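Long-range contacts in putative polyketide synthase (Brevibacillus brevis, PDB 5HU7), which probably dehydrates beta-hydroxyacyl intermediates held on an acyl carrier protein, acting as the dehydratase domain of a trans-AT polyketide synthase: residues R48-L56 with L238-L247; G76-P87 with V126-F137. One frame throughout, in Å; residues are numbered along the deposited sequence.

Interaction 1. Residues R48-L56 with L238-L247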
loop_
_atom_site.group_PDB
_atom_site.type_symbol
_atom_site.label_atom_id
_atom_site.label_comp_id
_atom_site.label_asym_id
_atom_site.label_seq_id
_atom_site.Cartn_x
_atom_site.Cartn_y
_atom_site.Cartn_z
ATOM N N ARG A 48 -24.512 2.468 13.254
ATOM C CA ARG A 48 -24.201 3.781 13.790
ATOM C C ARG A 48 -23.312 4.589 12.855
ATOM O O ARG A 48 -22.687 4.058 11.966
ATOM C CB ARG A 48 -23.542 3.674 15.180
ATOM C CG ARG A 48 -22.228 2.935 15.186
ATOM C CD ARG A 48 -21.788 2.725 16.594
ATOM N NE ARG A 48 -20.496 2.064 16.715
ATOM C CZ ARG A 48 -20.275 0.782 16.444
ATOM N NH1 ARG A 48 -21.256 0.009 15.993
ATOM N NH2 ARG A 48 -19.067 0.266 16.608
ATOM N N PHE A 49 -23.233 5.862 13.115
ATOM C CA PHE A 49 -22.449 6.815 12.336
ATOM C C PHE A 49 -20.983 6.610 12.612
ATOM O O PHE A 49 -20.606 6.403 13.766
ATOM C CB PHE A 49 -22.818 8.270 12.719
ATOM C CG PHE A 49 -24.236 8.676 12.393
ATOM C CD1 PHE A 49 -24.748 8.500 11.109
ATOM C CD2 PHE A 49 -25.053 9.250 13.359
ATOM C CE1 PHE A 49 -26.070 8.860 10.809
ATOM C CE2 PHE A 49 -26.371 9.602 13.057
ATOM C CZ PHE A 49 -26.875 9.389 11.784
ATOM N N PHE A 50 -20.146 6.695 11.566
ATOM C CA PHE A 50 -18.689 6.635 11.724
ATOM C C PHE A 50 -18.279 7.808 12.622
ATOM O O PHE A 50 -18.795 8.899 12.419
ATOM C CB PHE A 50 -17.990 6.771 10.363
ATOM C CG PHE A 50 -16.516 6.439 10.351
ATOM C CD1 PHE A 50 -16.084 5.123 10.484
ATOM C CD2 PHE A 50 -15.575 7.402 10.031
ATOM C CE1 PHE A 50 -14.737 4.803 10.416
ATOM C CE2 PHE A 50 -14.227 7.069 9.893
ATOM C CZ PHE A 50 -13.815 5.780 10.095
ATOM N N PRO A 51 -17.409 7.630 13.631
ATOM C CA PRO A 51 -17.047 8.770 14.489
ATOM C C PRO A 51 -16.487 9.976 13.736
ATOM O O PRO A 51 -15.713 9.807 12.806
ATOM C CB PRO A 51 -16.025 8.180 15.460
ATOM C CG PRO A 51 -16.186 6.755 15.398
ATOM C CD PRO A 51 -16.734 6.389 14.065
ATOM N N LEU A 52 -16.892 11.184 14.133
ATOM C CA LEU A 52 -16.471 12.459 13.522
ATOM C C LEU A 52 -14.927 12.599 13.385
ATOM O O LEU A 52 -14.418 12.735 12.268
ATOM C CB LEU A 52 -17.098 13.650 14.296
ATOM C CG LEU A 52 -18.638 13.792 14.259
ATOM C CD1 LEU A 52 -19.194 14.928 15.183
ATOM C CD2 LEU A 52 -19.156 13.894 12.872
ATOM N N ILE A 53 -14.194 12.527 14.500
ATOM C CA ILE A 53 -12.717 12.573 14.496
ATOM C C ILE A 53 -12.054 11.476 13.664
ATOM O O ILE A 53 -10.931 11.658 13.193
ATOM C CB ILE A 53 -12.120 12.581 15.928
ATOM C CG1 ILE A 53 -12.684 11.367 16.762
ATOM C CG2 ILE A 53 -12.379 13.959 16.576
ATOM C CD1 ILE A 53 -11.991 11.076 17.999
ATOM N N ALA A 54 -12.726 10.354 13.484
ATOM C CA ALA A 54 -12.155 9.274 12.707
ATOM C C ALA A 54 -11.959 9.690 11.251
ATOM O O ALA A 54 -10.968 9.300 10.645
ATOM C CB ALA A 54 -13.014 8.043 12.801
ATOM N N TYR A 55 -12.838 10.584 10.726
ATOM C CA TYR A 55 -12.710 11.107 9.372
ATOM C C TYR A 55 -11.468 11.977 9.237
ATOM O O TYR A 55 -10.813 11.938 8.201
ATOM C CB TYR A 55 -13.930 11.968 9.011
ATOM C CG TYR A 55 -15.229 11.213 8.858
ATOM C CD1 TYR A 55 -15.508 10.493 7.694
ATOM C CD2 TYR A 55 -16.231 11.324 9.807
ATOM C CE1 TYR A 55 -16.763 9.907 7.489
ATOM C CE2 TYR A 55 -17.474 10.722 9.626
ATOM C CZ TYR A 55 -17.748 10.050 8.448
ATOM O OH TYR A 55 -18.975 9.489 8.252
ATOM N N LEU A 56 -11.146 12.768 10.269
ATOM C CA LEU A 56 -9.991 13.656 10.243
ATOM C C LEU A 56 -8.700 12.904 10.385
ATOM O O LEU A 56 -7.725 13.190 9.691
ATOM C CB LEU A 56 -10.109 14.685 11.350
ATOM C CG LEU A 56 -11.369 15.575 11.336
ATOM C CD1 LEU A 56 -11.401 16.428 12.593
ATOM C CD2 LEU A 56 -11.421 16.426 10.117
ATOM N N LEU A 238 -27.300 14.478 17.059
ATOM C CA LEU A 238 -26.308 14.488 15.981
ATOM C C LEU A 238 -26.692 13.582 14.845
ATOM O O LEU A 238 -27.166 12.479 15.080
ATOM C CB LEU A 238 -24.904 14.121 16.481
ATOM C CG LEU A 238 -24.292 15.025 17.558
ATOM C CD1 LEU A 238 -22.836 14.652 17.797
ATOM C CD2 LEU A 238 -24.383 16.506 17.200
ATOM N N ASP A 239 -26.498 14.042 13.611
ATOM C CA ASP A 239 -26.821 13.280 12.397
ATOM C C ASP A 239 -25.591 12.724 11.678
ATOM O O ASP A 239 -25.700 12.348 10.511
ATOM C CB ASP A 239 -27.671 14.145 11.446
ATOM C CG ASP A 239 -26.985 15.330 10.781
ATOM O OD1 ASP A 239 -25.793 15.567 11.062
ATOM O OD2 ASP A 239 -27.657 16.048 10.018
ATOM N N GLY A 240 -24.432 12.713 12.332
ATOM C CA GLY A 240 -23.213 12.196 11.727
ATOM C C GLY A 240 -22.476 13.138 10.773
ATOM O O GLY A 240 -21.416 12.776 10.257
ATOM N N THR A 241 -22.993 14.352 10.536
ATOM C CA THR A 241 -22.326 15.313 9.654
ATOM C C THR A 241 -21.558 16.392 10.428
ATOM O O THR A 241 -21.828 16.671 11.586
ATOM C CB THR A 241 -23.316 15.985 8.672
ATOM O OG1 THR A 241 -24.154 16.900 9.361
ATOM C CG2 THR A 241 -24.119 14.981 7.840
ATOM N N PHE A 242 -20.629 17.015 9.758
ATOM C CA PHE A 242 -19.908 18.149 10.279
ATOM C C PHE A 242 -19.194 18.885 9.163
ATOM O O PHE A 242 -18.995 18.340 8.086
ATOM C CB PHE A 242 -18.900 17.737 11.367
ATOM C CG PHE A 242 -17.632 17.085 10.840
ATOM C CD1 PHE A 242 -16.529 17.858 10.469
ATOM C CD2 PHE A 242 -17.522 15.708 10.762
ATOM C CE1 PHE A 242 -15.327 17.253 10.104
ATOM C CE2 PHE A 242 -16.328 15.111 10.370
ATOM C CZ PHE A 242 -15.239 15.879 10.064
ATOM N N THR A 243 -18.820 20.136 9.450
ATOM C CA THR A 243 -17.985 20.983 8.612
ATOM C C THR A 243 -16.874 21.553 9.491
ATOM O O THR A 243 -17.079 21.760 10.692
ATOM C CB THR A 243 -18.770 22.117 7.922
ATOM O OG1 THR A 243 -19.398 22.916 8.912
ATOM C CG2 THR A 243 -19.785 21.603 6.910
ATOM N N LEU A 244 -15.700 21.798 8.902
ATOM C CA LEU A 244 -14.579 22.374 9.638
ATOM C C LEU A 244 -13.806 23.252 8.712
ATOM O O LEU A 244 -13.231 22.781 7.740
ATOM C CB LEU A 244 -13.740 21.232 10.228
ATOM C CG LEU A 244 -12.418 21.519 10.910
ATOM C CD1 LEU A 244 -12.578 22.358 12.066
ATOM C CD2 LEU A 244 -11.778 20.228 11.352
ATOM N N GLU A 245 -13.814 24.543 8.987
ATOM C CA GLU A 245 -13.120 25.496 8.142
ATOM C C GLU A 245 -11.624 25.309 8.114
ATOM O O GLU A 245 -11.046 25.391 7.046
ATOM C CB GLU A 245 -13.482 26.947 8.504
ATOM C CG GLU A 245 -14.661 27.486 7.711
ATOM C CD GLU A 245 -14.492 27.389 6.199
ATOM O OE1 GLU A 245 -13.596 28.077 5.652
ATOM O OE2 GLU A 245 -15.180 26.540 5.580
ATOM N N GLU A 246 -10.999 25.062 9.259
ATOM C CA GLU A 246 -9.563 24.903 9.319
ATOM C C GLU A 246 -9.145 24.061 10.474
ATOM O O GLU A 246 -9.739 24.149 11.540
ATOM C CB GLU A 246 -8.880 26.285 9.406
ATOM C CG GLU A 246 -7.399 26.284 9.075
ATOM C CD GLU A 246 -6.792 27.673 9.133
ATOM O OE1 GLU A 246 -6.464 28.130 10.254
ATOM O OE2 GLU A 246 -6.678 28.318 8.061
ATOM N N LEU A 247 -8.094 23.284 10.275
ATOM C CA LEU A 247 -7.510 22.411 11.269
ATOM C C LEU A 247 -6.022 22.502 11.085
ATOM O O LEU A 247 -5.531 22.196 9.992
ATOM C CB LEU A 247 -7.984 20.964 11.036
ATOM C CG LEU A 247 -7.220 19.814 11.691
ATOM C CD1 LEU A 247 -7.157 19.960 13.167
ATOM C CD2 LEU A 247 -7.889 18.480 11.378
#
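Phe242 directs its ring toward the first turn of helix 52-65 and meets Leu52, Tyr55 and Leu56 there. With its first torsion at 76°, CG sits between the backbone N and the carbonyl carbon, and the ring presents its edge to Tyr55 and Leu56. Leu56 CD2, 3.9 Å from Phe242 CZ, and Tyr55 CD2, 3.8 Å from Phe242 CE2, both lie near the plane of the Phe242 ring. Leu52 runs past it in the opposite direction, and its CD2 comes obliquely to within 3.2 Å of Phe242 CD2, a tight approach. That same methyl also rests against Gly240 O. Phe50 CD2 lies over the centre of one face of the Tyr55 ring, and beyond the segments the Tyr55 hydroxyl is hydrogen-bonded to the backbone N of Leu88.

Farther along strand 241-249, Leu56 CD2 packs against Leu244 CD2 at 4.0 Å, and Leu56 CD1 meets Leu247 CD2. At the other end, Phe49 lays one ring face on the backbone at Asp239 and Gly240, where the chain turns a corner at Gly240. Gly240 CA stands 3.9 Å from the centroid of the Phe49 ring in a CH-pi contact, while Asp239 O lies over the rim of the same face. A side chain on Gly240 would collide with Phe49 CD1, and its positive phi also favours glycine. Asp239 points away and closes an Asx turn, its OD1 accepting from both Thr241 N and Thr241 OG1.

Pro51 closes an HxxxGxxxxP sequence of the kind that carries the catalytic histidine in this family, so the contact probably places the hot-dog helix following that motif against the second half of the fold. The segments exchange apolar and ring contacts but no hydrogen bonds, which implies that shape and exclusion of water hold this buried interface together.

Interaction 2. Residues G76-P87 with V126-F137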
loop_
_atom_site.group_PDB
_atom_site.type_symbol
_atom_site.label_atom_id
_atom_site.label_comp_id
_atom_site.label_asym_id
_atom_site.label_seq_id
_atom_site.Cartn_x
_atom_site.Cartn_y
_atom_site.Cartn_z
ATOM N N GLY A 76 4.213 19.907 9.852
ATOM C CA GLY A 76 2.953 20.617 10.100
ATOM C C GLY A 76 1.972 20.396 8.965
ATOM O O GLY A 76 2.355 20.414 7.802
ATOM N N ILE A 77 0.706 20.175 9.305
ATOM C CA ILE A 77 -0.373 19.927 8.374
ATOM C C ILE A 77 -1.481 20.923 8.637
ATOM O O ILE A 77 -1.789 21.199 9.793
ATOM C CB ILE A 77 -0.908 18.482 8.539
ATOM C CG1 ILE A 77 0.076 17.478 7.923
ATOM C CG2 ILE A 77 -2.307 18.321 7.918
ATOM C CD1 ILE A 77 -0.170 16.046 8.312
ATOM N N ARG A 78 -2.108 21.434 7.547
ATOM C CA ARG A 78 -3.294 22.274 7.636
ATOM C C ARG A 78 -4.358 21.636 6.758
ATOM O O ARG A 78 -4.132 21.464 5.564
ATOM C CB ARG A 78 -3.058 23.704 7.188
ATOM C CG ARG A 78 -4.326 24.575 7.342
ATOM C CD ARG A 78 -4.224 25.942 6.719
ATOM N NE ARG A 78 -3.237 26.756 7.421
ATOM C CZ ARG A 78 -2.042 27.118 6.961
ATOM N NH1 ARG A 78 -1.657 26.774 5.742
ATOM N NH2 ARG A 78 -1.229 27.839 7.716
ATOM N N MET A 79 -5.500 21.272 7.338
ATOM C CA MET A 79 -6.641 20.783 6.579
ATOM C C MET A 79 -7.642 21.939 6.549
ATOM O O MET A 79 -7.827 22.578 7.555
ATOM C CB MET A 79 -7.252 19.541 7.178
ATOM C CG MET A 79 -6.244 18.441 7.432
ATOM S SD MET A 79 -6.933 16.945 8.225
ATOM C CE MET A 79 -8.209 16.611 7.180
ATOM N N SER A 80 -8.209 22.256 5.390
ATOM C CA SER A 80 -9.130 23.383 5.197
ATOM C C SER A 80 -10.384 22.909 4.477
ATOM O O SER A 80 -10.298 21.968 3.704
ATOM C CB SER A 80 -8.472 24.446 4.316
ATOM O OG SER A 80 -7.392 25.065 4.974
ATOM N N HIS A 81 -11.513 23.594 4.693
ATOM C CA HIS A 81 -12.780 23.345 3.999
ATOM C C HIS A 81 -13.241 21.902 4.076
ATOM O O HIS A 81 -13.659 21.328 3.083
ATOM C CB HIS A 81 -12.676 23.799 2.541
ATOM C CG HIS A 81 -12.170 25.194 2.386
ATOM N ND1 HIS A 81 -12.805 26.261 2.994
ATOM C CD2 HIS A 81 -11.076 25.652 1.725
ATOM C CE1 HIS A 81 -12.107 27.338 2.658
ATOM N NE2 HIS A 81 -11.041 27.016 1.913
ATOM N N VAL A 82 -13.114 21.307 5.247
ATOM C CA VAL A 82 -13.511 19.916 5.481
ATOM C C VAL A 82 -15.032 19.836 5.629
ATOM O O VAL A 82 -15.645 20.670 6.294
ATOM C CB VAL A 82 -12.789 19.312 6.706
ATOM C CG1 VAL A 82 -13.269 17.895 6.977
ATOM C CG2 VAL A 82 -11.263 19.349 6.535
ATOM N N ALA A 83 -15.634 18.821 5.013
ATOM C CA ALA A 83 -17.090 18.652 5.054
ATOM C C ALA A 83 -17.463 17.198 4.991
ATOM O O ALA A 83 -17.013 16.509 4.099
ATOM C CB ALA A 83 -17.726 19.421 3.897
ATOM N N THR A 84 -18.179 16.708 6.020
ATOM C CA THR A 84 -18.749 15.367 6.059
ATOM C C THR A 84 -20.228 15.569 5.837
ATOM O O THR A 84 -20.914 15.929 6.781
ATOM C CB THR A 84 -18.415 14.625 7.356
ATOM O OG1 THR A 84 -17.001 14.359 7.364
ATOM C CG2 THR A 84 -19.201 13.320 7.499
ATOM N N ASP A 85 -20.697 15.377 4.594
ATOM C CA ASP A 85 -22.078 15.612 4.132
ATOM C C ASP A 85 -22.977 14.372 4.180
ATOM O O ASP A 85 -24.181 14.516 4.398
ATOM C CB ASP A 85 -22.081 16.114 2.639
ATOM C CG ASP A 85 -20.835 15.795 1.767
ATOM O OD1 ASP A 85 -19.701 16.041 2.224
ATOM O OD2 ASP A 85 -21.013 15.172 0.684
ATOM N N ASP A 86 -22.429 13.205 3.809
ATOM C CA ASP A 86 -23.192 11.956 3.732
ATOM C C ASP A 86 -22.540 10.979 4.678
ATOM O O ASP A 86 -21.511 10.426 4.335
ATOM C CB ASP A 86 -23.205 11.450 2.280
ATOM C CG ASP A 86 -24.334 10.481 1.953
ATOM O OD1 ASP A 86 -24.941 9.923 2.902
ATOM O OD2 ASP A 86 -24.634 10.309 0.755
ATOM N N PRO A 87 -23.077 10.786 5.908
ATOM C CA PRO A 87 -22.381 9.932 6.886
ATOM C C PRO A 87 -22.180 8.463 6.511
ATOM O O PRO A 87 -23.082 7.794 5.992
ATOM C CB PRO A 87 -23.249 10.049 8.150
ATOM C CG PRO A 87 -24.048 11.245 7.967
ATOM C CD PRO A 87 -24.274 11.411 6.507
ATOM N N VAL A 126 -19.390 9.567 -1.575
ATOM C CA VAL A 126 -18.355 10.370 -0.906
ATOM C C VAL A 126 -18.921 10.843 0.415
ATOM O O VAL A 126 -19.921 11.563 0.453
ATOM C CB VAL A 126 -17.865 11.567 -1.763
ATOM C CG1 VAL A 126 -16.881 12.439 -0.976
ATOM C CG2 VAL A 126 -17.229 11.064 -3.055
ATOM N N HIS A 127 -18.287 10.442 1.498
ATOM C CA HIS A 127 -18.736 10.770 2.838
ATOM C C HIS A 127 -18.068 12.016 3.341
ATOM O O HIS A 127 -18.709 12.793 4.003
ATOM C CB HIS A 127 -18.445 9.596 3.814
ATOM C CG HIS A 127 -18.987 8.275 3.360
ATOM N ND1 HIS A 127 -20.336 8.083 3.157
ATOM C CD2 HIS A 127 -18.332 7.145 3.007
ATOM C CE1 HIS A 127 -20.464 6.838 2.709
ATOM N NE2 HIS A 127 -19.285 6.239 2.600
ATOM N N SER A 128 -16.780 12.194 3.071
ATOM C CA SER A 128 -16.027 13.335 3.558
ATOM C C SER A 128 -14.984 13.790 2.526
ATOM O O SER A 128 -14.483 12.973 1.780
ATOM C CB SER A 128 -15.336 12.963 4.871
ATOM O OG SER A 128 -14.754 14.082 5.516
ATOM N N HIS A 129 -14.717 15.085 2.458
ATOM C CA HIS A 129 -13.691 15.640 1.589
ATOM C C HIS A 129 -13.113 16.912 2.206
ATOM O O HIS A 129 -13.734 17.530 3.068
ATOM C CB HIS A 129 -14.213 15.885 0.154
ATOM C CG HIS A 129 -15.348 16.848 0.076
ATOM N ND1 HIS A 129 -16.632 16.363 0.046
ATOM C CD2 HIS A 129 -15.409 18.194 0.111
ATOM C CE1 HIS A 129 -17.430 17.415 0.059
ATOM N NE2 HIS A 129 -16.749 18.524 0.164
ATOM N N GLY A 130 -11.927 17.272 1.772
ATOM C CA GLY A 130 -11.254 18.462 2.241
ATOM C C GLY A 130 -9.939 18.692 1.546
ATOM O O GLY A 130 -9.521 17.880 0.724
ATOM N N MET A 131 -9.317 19.828 1.829
ATOM C CA MET A 131 -8.030 20.208 1.251
ATOM C C MET A 131 -6.971 20.086 2.303
ATOM O O MET A 131 -7.270 20.289 3.479
ATOM C CB MET A 131 -8.074 21.653 0.757
ATOM C CG MET A 131 -9.190 21.921 -0.242
ATOM S SD MET A 131 -8.907 21.098 -1.815
ATOM C CE MET A 131 -10.519 20.368 -2.121
ATOM N N VAL A 132 -5.735 19.776 1.887
ATOM C CA VAL A 132 -4.585 19.666 2.787
ATOM C C VAL A 132 -3.334 20.358 2.269
ATOM O O VAL A 132 -3.021 20.237 1.100
ATOM C CB VAL A 132 -4.290 18.199 3.148
ATOM C CG1 VAL A 132 -3.042 18.087 4.031
ATOM C CG2 VAL A 132 -5.493 17.592 3.835
ATOM N N GLU A 133 -2.606 21.061 3.178
ATOM C CA GLU A 133 -1.306 21.689 2.923
ATOM C C GLU A 133 -0.307 21.240 3.961
ATOM O O GLU A 133 -0.641 21.019 5.134
ATOM C CB GLU A 133 -1.359 23.209 2.993
ATOM C CG GLU A 133 -2.349 23.841 2.027
ATOM C CD GLU A 133 -2.644 25.273 2.395
ATOM O OE1 GLU A 133 -2.084 26.195 1.757
ATOM O OE2 GLU A 133 -3.374 25.468 3.389
ATOM N N PHE A 134 0.922 21.146 3.524
ATOM C CA PHE A 134 2.107 20.845 4.314
ATOM C C PHE A 134 2.806 22.135 4.493
ATOM O O PHE A 134 3.080 22.822 3.520
ATOM C CB PHE A 134 3.022 19.899 3.559
ATOM C CG PHE A 134 2.359 18.567 3.348
ATOM C CD1 PHE A 134 2.129 17.711 4.421
ATOM C CD2 PHE A 134 2.023 18.140 2.082
ATOM C CE1 PHE A 134 1.525 16.478 4.225
ATOM C CE2 PHE A 134 1.417 16.911 1.888
ATOM C CZ PHE A 134 1.158 16.094 2.963
ATOM N N THR A 135 3.034 22.519 5.724
ATOM C CA THR A 135 3.646 23.789 6.026
ATOM C C THR A 135 4.441 23.715 7.307
ATOM O O THR A 135 4.170 22.866 8.148
ATOM C CB THR A 135 2.528 24.864 6.087
ATOM O OG1 THR A 135 3.124 26.170 6.157
ATOM C CG2 THR A 135 1.551 24.637 7.234
ATOM N N SER A 136 5.383 24.648 7.470
ATOM C CA SER A 136 6.210 24.762 8.642
ATOM C C SER A 136 5.611 25.857 9.477
ATOM O O SER A 136 5.652 27.011 9.082
ATOM C CB SER A 136 7.658 25.079 8.277
ATOM O OG SER A 136 8.080 24.164 7.281
ATOM N N PHE A 137 5.008 25.493 10.617
ATOM C CA PHE A 137 4.423 26.493 11.504
ATOM C C PHE A 137 5.523 27.249 12.229
ATOM O O PHE A 137 6.159 26.711 13.113
ATOM C CB PHE A 137 3.410 25.885 12.469
ATOM C CG PHE A 137 2.194 25.359 11.743
ATOM C CD1 PHE A 137 1.226 26.225 11.261
ATOM C CD2 PHE A 137 1.986 23.996 11.603
ATOM C CE1 PHE A 137 0.111 25.754 10.609
ATOM C CE2 PHE A 137 0.845 23.517 10.982
ATOM C CZ PHE A 137 -0.079 24.399 10.461
HETATM O O HOH W 1 -5.375 23.565 3.997
#
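Phe137 turns its ring edge to Ile77 O, 3.7 Å from CZ, while Thr135 CG2 lies over one face toward the rim. At the far end, the His127 ring has Asp86 O at its edge, bonded to ND1 at 2.9 Å, and its NE2 reaches Ser115; His129 has Ala83 O over the rim of one face. Between them runs an antiparallel strand pair of a hot-dog sheet, whose register slips by one at a beta bulge between Ser80 and Ala83. Met79 and Val132 lie side by side on the face turned to helix 52-65.

On the other face, Arg78 and Glu133 also run side by side. Arg78 leaves the strand with CG anti to the backbone N (chi1 -178°) and bends at chi3, which lays the guanidinium beside Glu133, where NH1 forms a salt bridge with Glu133 OE2 at 3.2 Å, met from above the carboxylate plane, 57° out of it. Arg78 NE pairs with Glu248. A methionine here would probably leave both Glu133 and Glu248 without their cationic partner. A water completes the cluster: Ser80 OG donates to it at 2.7 Å, and it donates in turn to Arg78 O and to Glu133 OE2.

Strand 76-84 joins the two contacts. It pairs with strand 125-135 along one edge in interaction 2 and with strand 241-249 of interaction 1 along the other, where Phe242 O and Thr84 N, 2.8 Å apart, and Leu247 O and Met79 N, also 2.8 Å apart, are probably hydrogen-bonded. The centres of the contacts lie about 11 Å apart. Helix 52-65 spans both: Tyr55 also touches Thr84, and Met79 packs on Ala59. The arrangement is consistent with a double hot dog, in which strands 76-84 and 241-249 meet where the two halves join; interaction 1 includes the end of the presumed catalytic motif, at Pro51, while interaction 2 lies beyond it in the chain.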